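Chloroplastic group IIB intron splicing facilitator CRS2, chloroplastic (PDB 1RYB) facilitates the splicing of group IIB introns in chloroplasts, in complexes with CAF1 or CAF2, and has a peptidyl-tRNA hydrolase fold without that enzyme's activity. Local coordinates at residues F39-R44 and L146-G151; L103-D108 and D184-L189; P17-G22 and P90-Y95; S152-G155 and A161-L164. All blocks are in the same frame, centred on the assembly; numbering follows the deposited sequence.

Contact 1 of 4, residues F39-R44 and L146-G151; sequences FEMVDR and LSIGIG
Met41 meets Ile148 and Leu146 mainly through its terminal methyl. It has the most surface buried in this contact, and Ile148 comes next. Met41 lies on helix 37-48, and the other two lie on strand 145-149. The backbones stay well apart, with Met41 CA 8.9 Å from Ile148 CA, so side chains alone span the gap. The Met41 chain starts with CG anti to the backbone N (chi1 -174°). It then bends at chi2 (69°) and again at chi3 (76°). This double bend turns the methyl CE toward the strand. CE lies 3.7 Å from Ile148 CD1 and 4.0 Å from Ile148 CG1. Ile148 CD1 also reaches back to the root of the methionine, at 3.9 Å from Met41 CB. The isoleucine tip therefore fits into the bend of the methionine, and the two chains meet at a slant. Leu146 is a lighter neighbour. Its CD2 branch touches the same methyl, at 4.2 Å from Met41 CE. Leu146 and Ile148 are two residues apart on the strand, so both point to the same face of the sheet. Ile105 of the adjacent strand 102-108 touches both Met41 and Ile148, and Leu179 of helix 169-192 also packs on Met41. Ser147, between the two, turns to the other face and bonds to Tyr106 and Asp108. The contact is wholly apolar and buried. With no polar pair between the segments, it depends on shape fit and the exclusion of water, and the bent thioether chain fits against the branched residues of the strand.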
loop_
_atom_site.group_PDB
_atom_site.type_symbol
_atom_site.label_atom_id
_atom_site.label_comp_id
_atom_site.label_asym_id
_atom_site.label_seq_id
_atom_site.Cartn_x
_atom_site.Cartn_y
_atom_site.Cartn_z
ATOM N N PHE A 39 4.224 2.713 2.156
ATOM C CA PHE A 39 4.201 4.137 2.551
ATOM C C PHE A 39 4.865 5.004 1.439
ATOM O O PHE A 39 4.381 6.072 1.031
ATOM C CB PHE A 39 5.041 4.333 3.836
ATOM C CG PHE A 39 4.276 4.160 5.165
ATOM C CD1 PHE A 39 3.007 3.579 5.226
ATOM C CD2 PHE A 39 4.850 4.645 6.343
ATOM C CE1 PHE A 39 2.365 3.477 6.465
ATOM C CE2 PHE A 39 4.226 4.560 7.590
ATOM C CZ PHE A 39 2.976 3.950 7.641
ATOM N N GLU A 40 6.016 4.523 0.908
ATOM C CA GLU A 40 6.677 5.279 -0.154
ATOM C C GLU A 40 5.781 5.466 -1.339
ATOM O O GLU A 40 5.758 6.503 -1.986
ATOM C CB GLU A 40 7.976 4.545 -0.612
ATOM C CG GLU A 40 9.078 4.508 0.527
ATOM C CD GLU A 40 10.398 4.023 -0.047
ATOM O OE1 GLU A 40 11.047 3.134 0.427
ATOM O OE2 GLU A 40 10.662 4.508 -1.214
ATOM N N MET A 41 5.074 4.390 -1.732
ATOM C CA MET A 41 4.190 4.471 -2.916
ATOM C C MET A 41 3.076 5.471 -2.700
ATOM O O MET A 41 2.780 6.273 -3.576
ATOM C CB MET A 41 3.576 3.092 -3.285
ATOM C CG MET A 41 2.768 3.095 -4.581
ATOM S SD MET A 41 3.808 3.332 -6.034
ATOM C CE MET A 41 4.558 1.679 -6.200
ATOM N N VAL A 42 2.386 5.356 -1.567
ATOM C CA VAL A 42 1.345 6.326 -1.296
ATOM C C VAL A 42 1.911 7.778 -1.185
ATOM O O VAL A 42 1.266 8.733 -1.603
ATOM C CB VAL A 42 0.348 5.943 -0.172
ATOM C CG1 VAL A 42 -0.300 4.614 -0.514
ATOM C CG2 VAL A 42 0.985 5.899 1.186
ATOM N N ASP A 43 3.086 7.939 -0.655
ATOM C CA ASP A 43 3.656 9.276 -0.617
ATOM C C ASP A 43 3.824 9.806 -1.988
ATOM O O ASP A 43 3.624 10.958 -2.236
ATOM C CB ASP A 43 5.040 9.322 0.063
ATOM C CG ASP A 43 4.923 9.238 1.588
ATOM O OD1 ASP A 43 3.950 9.587 2.212
ATOM O OD2 ASP A 43 6.018 8.781 2.160
ATOM N N ARG A 44 4.217 8.946 -2.871
ATOM C CA ARG A 44 4.452 9.331 -4.249
ATOM C C ARG A 44 3.153 9.605 -4.945
ATOM O O ARG A 44 3.025 10.550 -5.713
ATOM C CB ARG A 44 5.302 8.263 -4.949
ATOM C CG ARG A 44 5.509 8.553 -6.416
ATOM C CD ARG A 44 6.362 9.811 -6.714
ATOM N NE ARG A 44 6.436 9.996 -8.183
ATOM C CZ ARG A 44 5.580 10.696 -8.956
ATOM N NH1 ARG A 44 4.569 11.432 -8.484
ATOM N NH2 ARG A 44 5.774 10.681 -10.266
ATOM N N LEU A 146 -1.968 -3.704 -4.672
ATOM C CA LEU A 146 -0.804 -3.504 -5.513
ATOM C C LEU A 146 0.379 -3.988 -4.700
ATOM O O LEU A 146 0.749 -3.396 -3.659
ATOM C CB LEU A 146 -0.574 -2.034 -5.893
ATOM C CG LEU A 146 0.673 -1.791 -6.737
ATOM C CD1 LEU A 146 0.515 -2.346 -8.160
ATOM C CD2 LEU A 146 0.943 -0.292 -6.784
ATOM N N SER A 147 0.967 -5.149 -5.135
ATOM C CA SER A 147 2.111 -5.730 -4.418
ATOM C C SER A 147 3.346 -5.068 -4.959
ATOM O O SER A 147 3.447 -4.885 -6.194
ATOM C CB SER A 147 2.266 -7.252 -4.718
ATOM O OG SER A 147 1.156 -7.965 -4.228
ATOM N N ILE A 148 4.270 -4.722 -4.074
ATOM C CA ILE A 148 5.553 -4.150 -4.459
ATOM C C ILE A 148 6.628 -5.175 -4.076
ATOM O O ILE A 148 6.873 -5.365 -2.897
ATOM C CB ILE A 148 5.889 -2.817 -3.758
ATOM C CG1 ILE A 148 4.884 -1.786 -4.201
ATOM C CG2 ILE A 148 7.261 -2.361 -4.204
ATOM C CD1 ILE A 148 4.882 -0.542 -3.304
ATOM N N GLY A 149 7.215 -5.881 -5.101
ATOM C CA GLY A 149 8.162 -6.945 -4.788
ATOM C C GLY A 149 9.376 -6.431 -4.053
ATOM O O GLY A 149 9.948 -5.383 -4.347
ATOM N N ILE A 150 9.769 -7.201 -3.077
ATOM C CA ILE A 150 11.030 -6.924 -2.338
ATOM C C ILE A 150 12.006 -8.172 -2.307
ATOM O O ILE A 150 13.087 -8.109 -1.757
ATOM C CB ILE A 150 10.784 -6.368 -0.914
ATOM C CG1 ILE A 150 9.981 -7.374 -0.018
ATOM C CG2 ILE A 150 10.095 -5.004 -1.021
ATOM C CD1 ILE A 150 10.169 -7.134 1.494
ATOM N N GLY A 151 11.574 -9.277 -2.895
ATOM C CA GLY A 151 12.324 -10.533 -2.938
ATOM C C GLY A 151 12.391 -11.186 -1.584
ATOM O O GLY A 151 11.777 -10.721 -0.682
#

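Contact 2 of 4, residues L103-D108 and D184-L189; sequences LLIYDD and DAVRTL
Leu103 fits its forked end between Val186 and Leu189 of helix 169-192. From CB, a chi1 of 172° swings CG away from the amide nitrogen and toward the helix. Chi2 (64°) then turns CD1 to Leu189, and CD2 to Val186 and Leu189. CB and CG make no close contact with the helix, and the touching is left to the two branches. CD1 takes one partner, with Leu103 CD1 3.9 Å from Leu189 CD2. CD2 has more partners. Leu103 CD2 is 3.8 Å from Val186 CG1 and 4.0 Å from Val186 CG2, so it sits against both valine methyls. It is also 4.0 Å from Leu189 CD2. The two leucines approach tip to tip, while Leu103 and Val186 cross obliquely. Two residues further along the strand, on the same face, Ile105 adds a smaller contact, with Ile105 CD1 4.2 Å from Val186 CG2. All four side chains are buried. The axes of the two short segments are nearly antiparallel, at 169°, and approach to 11.7 Å. Leu104 and Tyr106 point to the other face of the sheet, where helix 128-136 lies. Further along the same strand, Asp107 bonds to His35 and His127. By similarity, this aspartate supports the histidine of the hydrolase active site. A central parallel strand with its apolar side chains on a long helix is characteristic of the three-layer alpha/beta/alpha sandwich of the peptidyl-tRNA hydrolase fold.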
loop_
_atom_site.group_PDB
_atom_site.type_symbol
_atom_site.label_atom_id
_atom_site.label_comp_id
_atom_site.label_asym_id
_atom_site.label_seq_id
_atom_site.Cartn_x
_atom_site.Cartn_y
_atom_site.Cartn_z
ATOM N N LEU A 103 -7.948 0.140 -1.823
ATOM C CA LEU A 103 -6.731 -0.338 -2.459
ATOM C C LEU A 103 -5.641 -0.443 -1.438
ATOM O O LEU A 103 -5.231 0.569 -0.858
ATOM C CB LEU A 103 -6.324 0.606 -3.609
ATOM C CG LEU A 103 -4.978 0.381 -4.279
ATOM C CD1 LEU A 103 -4.963 -0.994 -4.980
ATOM C CD2 LEU A 103 -4.869 1.450 -5.377
ATOM N N LEU A 104 -5.090 -1.687 -1.310
ATOM C CA LEU A 104 -3.961 -1.877 -0.409
ATOM C C LEU A 104 -2.673 -1.948 -1.180
ATOM O O LEU A 104 -2.566 -2.684 -2.144
ATOM C CB LEU A 104 -4.038 -3.166 0.488
ATOM C CG LEU A 104 -4.705 -2.941 1.815
ATOM C CD1 LEU A 104 -3.800 -2.208 2.780
ATOM C CD2 LEU A 104 -6.073 -2.240 1.646
ATOM N N ILE A 105 -1.650 -1.228 -0.691
ATOM C CA ILE A 105 -0.314 -1.191 -1.301
ATOM C C ILE A 105 0.716 -1.674 -0.276
ATOM O O ILE A 105 0.801 -1.089 0.808
ATOM C CB ILE A 105 -0.012 0.239 -1.839
ATOM C CG1 ILE A 105 -1.179 0.686 -2.721
ATOM C CG2 ILE A 105 1.325 0.221 -2.644
ATOM C CD1 ILE A 105 -0.804 1.963 -3.506
ATOM N N TYR A 106 1.544 -2.674 -0.622
ATOM C CA TYR A 106 2.439 -3.229 0.431
ATOM C C TYR A 106 3.589 -4.023 -0.165
ATOM O O TYR A 106 3.615 -4.249 -1.362
ATOM C CB TYR A 106 1.574 -4.175 1.347
ATOM C CG TYR A 106 1.079 -5.397 0.520
ATOM C CD1 TYR A 106 1.825 -6.575 0.467
ATOM C CD2 TYR A 106 -0.021 -5.337 -0.329
ATOM C CE1 TYR A 106 1.390 -7.664 -0.283
ATOM C CE2 TYR A 106 -0.377 -6.357 -1.229
ATOM C CZ TYR A 106 0.304 -7.568 -1.146
ATOM O OH TYR A 106 -0.010 -8.645 -1.983
ATOM N N ASP A 107 4.564 -4.347 0.671
ATOM C CA ASP A 107 5.791 -5.121 0.243
ATOM C C ASP A 107 5.456 -6.578 0.061
ATOM O O ASP A 107 4.774 -7.175 0.891
ATOM C CB ASP A 107 6.896 -5.013 1.303
ATOM C CG ASP A 107 6.335 -5.244 2.672
ATOM O OD1 ASP A 107 5.326 -4.690 3.134
ATOM O OD2 ASP A 107 6.980 -6.139 3.316
ATOM N N ASP A 108 5.950 -7.185 -0.978
ATOM C CA ASP A 108 5.607 -8.610 -1.170
ATOM C C ASP A 108 6.879 -9.416 -1.414
ATOM O O ASP A 108 7.627 -9.176 -2.365
ATOM C CB ASP A 108 4.603 -8.755 -2.278
ATOM C CG ASP A 108 4.174 -10.149 -2.558
ATOM O OD1 ASP A 108 4.809 -11.121 -2.207
ATOM O OD2 ASP A 108 3.123 -10.183 -3.339
ATOM N N ASP A 184 1.295 5.585 -12.079
ATOM C CA ASP A 184 0.482 5.503 -13.258
ATOM C C ASP A 184 -0.517 4.299 -13.183
ATOM O O ASP A 184 -1.658 4.391 -13.662
ATOM C CB ASP A 184 1.433 5.338 -14.463
ATOM C CG ASP A 184 0.758 4.725 -15.643
ATOM O OD1 ASP A 184 0.382 3.564 -15.764
ATOM O OD2 ASP A 184 0.489 5.622 -16.485
ATOM N N ALA A 185 -0.040 3.126 -12.699
ATOM C CA ALA A 185 -0.933 1.965 -12.612
ATOM C C ALA A 185 -2.099 2.287 -11.721
ATOM O O ALA A 185 -3.217 1.847 -11.925
ATOM C CB ALA A 185 -0.218 0.769 -11.962
ATOM N N VAL A 186 -1.797 2.982 -10.586
ATOM C CA VAL A 186 -2.889 3.283 -9.633
ATOM C C VAL A 186 -3.887 4.272 -10.235
ATOM O O VAL A 186 -5.081 4.076 -10.162
ATOM C CB VAL A 186 -2.333 3.761 -8.254
ATOM C CG1 VAL A 186 -3.498 4.323 -7.393
ATOM C CG2 VAL A 186 -1.674 2.557 -7.598
ATOM N N ARG A 187 -3.385 5.313 -10.872
ATOM C CA ARG A 187 -4.299 6.231 -11.542
ATOM C C ARG A 187 -5.184 5.542 -12.491
ATOM O O ARG A 187 -6.356 5.809 -12.629
ATOM C CB ARG A 187 -3.532 7.206 -12.352
ATOM C CG ARG A 187 -2.957 8.294 -11.540
ATOM C CD ARG A 187 -2.499 9.452 -12.421
ATOM N NE ARG A 187 -3.476 9.839 -13.437
ATOM C CZ ARG A 187 -4.247 10.938 -13.323
ATOM N NH1 ARG A 187 -5.148 11.319 -14.252
ATOM N NH2 ARG A 187 -4.133 11.657 -12.224
ATOM N N THR A 188 -4.587 4.673 -13.296
ATOM C CA THR A 188 -5.386 3.916 -14.294
ATOM C C THR A 188 -6.391 3.003 -13.642
ATOM O O THR A 188 -7.561 2.973 -14.024
ATOM C CB THR A 188 -4.484 3.080 -15.234
ATOM O OG1 THR A 188 -3.650 4.000 -15.934
ATOM C CG2 THR A 188 -5.384 2.279 -16.238
ATOM N N LEU A 189 -5.970 2.251 -12.639
ATOM C CA LEU A 189 -6.952 1.441 -11.949
ATOM C C LEU A 189 -8.105 2.253 -11.437
ATOM O O LEU A 189 -9.246 1.853 -11.537
ATOM C CB LEU A 189 -6.270 0.674 -10.767
ATOM C CG LEU A 189 -7.226 -0.009 -9.795
ATOM C CD1 LEU A 189 -7.811 -1.249 -10.445
ATOM C CD2 LEU A 189 -6.469 -0.387 -8.545
#

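Contact 3 of 4, residues P17-G22 and P90-Y95; sequences PWLIAG and PLAAYY
Tyr95, whose carbonyl O meets Pro17, has a ring with different neighbours on its face and edge. On one face lies Tyr94 CD2, 3.4 Å above the plane and over the ring centre. At the edge, in the ring plane, is Leu91 CD2. The Tyr94 ring in turn has Tyr95 CG in its own plane, at its edge. The side chain of Tyr95 leaves the backbone toward segment 17-22, but its ring leads away and its hydroxyl bonds to Gln57. Across the contact, the tyrosine backbone takes over: Pro17 CG is 3.7 Å from Tyr95 O.

The larger part of the contact comes from Leu19, which lies on strand 18-22. Its first two torsions are both extended (chi1 -176°, chi2 178°), and they carry CD1 out toward helix 84-94. This one branch does the touching. Leu19 CD1 is 3.9 Å from Leu91 CB and 3.8 Å from the backbone N of Ala92. It also lies 4.2 Å from Ala92 CB. The side chains of Leu19 and Leu91 cross at about a right angle. Leu73 of strand 70-77 and Val97 also pack on Leu19. The small side chain of Ala92 is consistent with the close approach, Leu19 CA 7.0 Å from Ala92 CA. Van der Waals contact of Leu19 and Pro17 with side chains and backbone atoms of segment 90-95 holds the pair, and the exclusion of water from this apolar patch would favour it.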
loop_
_atom_site.group_PDB
_atom_site.type_symbol
_atom_site.label_atom_id
_atom_site.label_comp_id
_atom_site.label_asym_id
_atom_site.label_seq_id
_atom_site.Cartn_x
_atom_site.Cartn_y
_atom_site.Cartn_z
ATOM N N PRO A 17 -16.012 7.050 -3.790
ATOM C CA PRO A 17 -14.570 7.287 -3.498
ATOM C C PRO A 17 -13.755 6.033 -3.406
ATOM O O PRO A 17 -14.293 4.926 -3.333
ATOM C CB PRO A 17 -14.484 8.013 -2.153
ATOM C CG PRO A 17 -15.851 7.831 -1.498
ATOM C CD PRO A 17 -16.821 7.276 -2.573
ATOM N N TRP A 18 -12.434 6.246 -3.432
ATOM C CA TRP A 18 -11.435 5.202 -3.194
ATOM C C TRP A 18 -10.656 5.519 -1.942
ATOM O O TRP A 18 -10.465 6.683 -1.575
ATOM C CB TRP A 18 -10.389 5.064 -4.327
ATOM C CG TRP A 18 -10.939 4.365 -5.547
ATOM C CD1 TRP A 18 -11.946 4.849 -6.388
ATOM C CD2 TRP A 18 -10.505 3.109 -6.096
ATOM N NE1 TRP A 18 -12.164 3.954 -7.393
ATOM C CE2 TRP A 18 -11.311 2.858 -7.231
ATOM C CE3 TRP A 18 -9.567 2.143 -5.702
ATOM C CZ2 TRP A 18 -11.071 1.748 -8.048
ATOM C CZ3 TRP A 18 -9.441 0.961 -6.481
ATOM C CH2 TRP A 18 -10.182 0.786 -7.613
ATOM N N LEU A 19 -10.169 4.454 -1.314
ATOM C CA LEU A 19 -9.303 4.629 -0.170
ATOM C C LEU A 19 -8.038 3.930 -0.571
ATOM O O LEU A 19 -8.068 2.753 -0.807
ATOM C CB LEU A 19 -9.959 4.029 1.088
ATOM C CG LEU A 19 -9.191 4.227 2.418
ATOM C CD1 LEU A 19 -10.099 3.589 3.509
ATOM C CD2 LEU A 19 -7.912 3.362 2.369
ATOM N N ILE A 20 -6.941 4.675 -0.705
ATOM C CA ILE A 20 -5.702 4.145 -1.146
ATOM C C ILE A 20 -4.790 4.086 0.042
ATOM O O ILE A 20 -4.297 5.157 0.551
ATOM C CB ILE A 20 -5.133 5.064 -2.290
ATOM C CG1 ILE A 20 -6.102 5.065 -3.539
ATOM C CG2 ILE A 20 -3.723 4.549 -2.706
ATOM C CD1 ILE A 20 -5.772 6.127 -4.521
ATOM N N ALA A 21 -4.517 2.854 0.504
ATOM C CA ALA A 21 -3.727 2.726 1.755
ATOM C C ALA A 21 -2.411 2.024 1.538
ATOM O O ALA A 21 -2.384 1.004 0.917
ATOM C CB ALA A 21 -4.569 1.929 2.801
ATOM N N GLY A 22 -1.327 2.626 2.025
ATOM C CA GLY A 22 0.006 2.032 1.921
ATOM C C GLY A 22 0.389 1.595 3.352
ATOM O O GLY A 22 0.164 2.367 4.337
ATOM N N PRO A 90 -12.222 1.357 10.015
ATOM C CA PRO A 90 -13.009 2.486 10.410
ATOM C C PRO A 90 -13.029 3.594 9.394
ATOM O O PRO A 90 -14.033 4.318 9.300
ATOM C CB PRO A 90 -12.537 2.939 11.798
ATOM C CG PRO A 90 -11.983 1.649 12.395
ATOM C CD PRO A 90 -11.437 0.885 11.201
ATOM N N LEU A 91 -11.929 3.786 8.698
ATOM C CA LEU A 91 -11.917 4.827 7.672
ATOM C C LEU A 91 -12.886 4.483 6.490
ATOM O O LEU A 91 -13.559 5.347 5.911
ATOM C CB LEU A 91 -10.471 5.008 7.110
ATOM C CG LEU A 91 -9.561 5.785 8.091
ATOM C CD1 LEU A 91 -8.032 5.743 7.658
ATOM C CD2 LEU A 91 -10.118 7.238 8.309
ATOM N N ALA A 92 -12.860 3.235 6.056
ATOM C CA ALA A 92 -13.711 2.851 4.946
ATOM C C ALA A 92 -15.186 3.079 5.322
ATOM O O ALA A 92 -16.052 3.415 4.486
ATOM C CB ALA A 92 -13.508 1.352 4.630
ATOM N N ALA A 93 -15.463 2.845 6.618
ATOM C CA ALA A 93 -16.835 2.994 7.138
ATOM C C ALA A 93 -17.201 4.458 7.172
ATOM O O ALA A 93 -18.168 4.872 6.573
ATOM C CB ALA A 93 -17.067 2.257 8.513
ATOM N N TYR A 94 -16.307 5.257 7.733
ATOM C CA TYR A 94 -16.533 6.685 7.809
ATOM C C TYR A 94 -16.798 7.318 6.484
ATOM O O TYR A 94 -17.702 8.141 6.339
ATOM C CB TYR A 94 -15.357 7.392 8.540
ATOM C CG TYR A 94 -15.542 8.878 8.871
ATOM C CD1 TYR A 94 -15.847 9.306 10.159
ATOM C CD2 TYR A 94 -15.397 9.835 7.868
ATOM C CE1 TYR A 94 -16.030 10.662 10.425
ATOM C CE2 TYR A 94 -15.514 11.190 8.137
ATOM C CZ TYR A 94 -15.871 11.598 9.425
ATOM O OH TYR A 94 -16.001 12.942 9.699
ATOM N N TYR A 95 -15.940 7.011 5.521
ATOM C CA TYR A 95 -16.012 7.665 4.222
ATOM C C TYR A 95 -16.893 6.914 3.190
ATOM O O TYR A 95 -16.871 7.274 1.987
ATOM C CB TYR A 95 -14.571 7.835 3.723
ATOM C CG TYR A 95 -13.843 8.907 4.516
ATOM C CD1 TYR A 95 -12.861 8.618 5.470
ATOM C CD2 TYR A 95 -14.187 10.242 4.312
ATOM C CE1 TYR A 95 -12.233 9.641 6.188
ATOM C CE2 TYR A 95 -13.549 11.284 4.991
ATOM C CZ TYR A 95 -12.612 10.973 5.964
ATOM O OH TYR A 95 -12.072 12.033 6.653
#

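Contact 4 of 4, residues S152-G155 and A161-L164; sequences SPPG and AFLL
Phe162 takes the short loop 152-155 against its ring, and the main interaction is a CH-pi contact. Pro153 CA lies over one face, 3.7 Å from the ring centroid and only 7° off the ring normal. The C-H bearing carbon thus sits almost exactly above the centre of the ring. With chi1 at 176°, the Phe162 side chain stretches away from its own amide and carries the ring off the helix to the loop.

The two prolines add apolar contacts beside it. Pro153 CB is 3.8 Å from Phe162 CG, and the pyrrolidine ring continues along the CD2 side of the phenyl group. The two side chains cross at about a right angle. Pro154 comes in obliquely, with its CD 3.7 Å from Phe162 CD1.

Backbone atoms form the third group. Pro153 N lies over the same face, 3.7 Å from Phe162 CE2. At the far end of the ring, Ser152 O is 3.6 Å from Phe162 CZ. The peptide between Ser152 and Pro153 therefore lies along the phenyl group.

Outside the two segments, Ile150 also packs on Phe162, and the carbonyl of Phe162 bonds to Arg34. The Phe162 side chain lies about 8 Å from that of His35, which is the active-site proton acceptor by similarity. This is a proline-aromatic CH-pi contact in the loop that leads from strand 145-149 to helix 159-163, close to the residues that correspond, by similarity, to the active site of the peptidyl-tRNA hydrolases.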
loop_
_atom_site.group_PDB
_atom_site.type_symbol
_atom_site.label_atom_id
_atom_site.label_comp_id
_atom_site.label_asym_id
_atom_site.label_seq_id
_atom_site.Cartn_x
_atom_site.Cartn_y
_atom_site.Cartn_z
ATOM N N SER A 152 13.172 -12.278 -1.428
ATOM C CA SER A 152 13.313 -12.869 -0.144
ATOM C C SER A 152 14.642 -12.425 0.436
ATOM O O SER A 152 15.501 -11.881 -0.297
ATOM C CB SER A 152 13.236 -14.412 -0.130
ATOM O OG SER A 152 12.248 -14.919 -1.020
ATOM N N PRO A 153 14.818 -12.749 1.746
ATOM C CA PRO A 153 16.019 -12.427 2.460
ATOM C C PRO A 153 17.149 -13.206 1.915
ATOM O O PRO A 153 16.975 -14.371 1.622
ATOM C CB PRO A 153 15.767 -12.837 3.889
ATOM C CG PRO A 153 14.300 -13.270 4.008
ATOM C CD PRO A 153 13.734 -13.302 2.604
ATOM N N PRO A 154 18.234 -12.529 1.635
ATOM C CA PRO A 154 19.443 -13.149 1.113
ATOM C C PRO A 154 19.941 -14.267 2.031
ATOM O O PRO A 154 19.776 -14.224 3.234
ATOM C CB PRO A 154 20.497 -12.068 1.148
ATOM C CG PRO A 154 20.038 -11.074 2.205
ATOM C CD PRO A 154 18.553 -11.331 2.433
ATOM N N GLY A 155 20.593 -15.235 1.455
ATOM C CA GLY A 155 21.114 -16.365 2.212
ATOM C C GLY A 155 20.251 -16.791 3.416
ATOM O O GLY A 155 19.057 -17.129 3.301
ATOM N N ALA A 161 14.547 -9.256 10.153
ATOM C CA ALA A 161 15.567 -8.274 10.044
ATOM C C ALA A 161 15.552 -7.664 8.661
ATOM O O ALA A 161 15.813 -6.491 8.469
ATOM C CB ALA A 161 16.926 -8.982 10.192
ATOM N N PHE A 162 15.338 -8.525 7.695
ATOM C CA PHE A 162 15.325 -8.137 6.321
ATOM C C PHE A 162 14.217 -7.118 6.076
ATOM O O PHE A 162 14.399 -6.143 5.370
ATOM C CB PHE A 162 15.087 -9.407 5.493
ATOM C CG PHE A 162 14.939 -9.182 4.034
ATOM C CD1 PHE A 162 16.008 -8.730 3.264
ATOM C CD2 PHE A 162 13.713 -9.438 3.414
ATOM C CE1 PHE A 162 15.906 -8.503 1.889
ATOM C CE2 PHE A 162 13.586 -9.235 2.039
ATOM C CZ PHE A 162 14.679 -8.766 1.291
ATOM N N LEU A 163 13.098 -7.317 6.708
ATOM C CA LEU A 163 11.991 -6.373 6.495
ATOM C C LEU A 163 12.272 -5.054 7.033
ATOM O O LEU A 163 11.734 -4.037 6.571
ATOM C CB LEU A 163 10.674 -6.842 7.120
ATOM C CG LEU A 163 10.090 -8.120 6.530
ATOM C CD1 LEU A 163 8.894 -8.592 7.421
ATOM C CD2 LEU A 163 9.638 -7.932 5.075
ATOM N N LEU A 164 13.037 -5.071 8.106
ATOM C CA LEU A 164 13.228 -3.904 8.853
ATOM C C LEU A 164 14.513 -3.232 8.598
ATOM O O LEU A 164 14.907 -2.366 9.369
ATOM C CB LEU A 164 13.057 -4.167 10.375
ATOM C CG LEU A 164 11.705 -4.704 10.762
ATOM C CD1 LEU A 164 11.661 -4.790 12.290
ATOM C CD2 LEU A 164 10.552 -3.804 10.260
#

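Contacts 1, 2 and 3 share one mixed sheet, in which strands 18-22, 102-108 and 145-149 lie side by side and parallel. Helices 37-48 and 169-192 cover one face, and helix 84-94 packs on the other. The centres of contacts 1 and 2 are about 8 Å apart, those of contacts 2 and 3 about 14 Å. Contact 4 lies off the sheet, its centre about 31 Å from that of contact 3. Along the chain, contact 3 closes before contact 2 opens. Contact 1 alternates with both and closes before contact 4 opens, and contact 4 is nested within contact 2. Distant helices thus join one core, near the residues that match, by similarity, the hydrolase site.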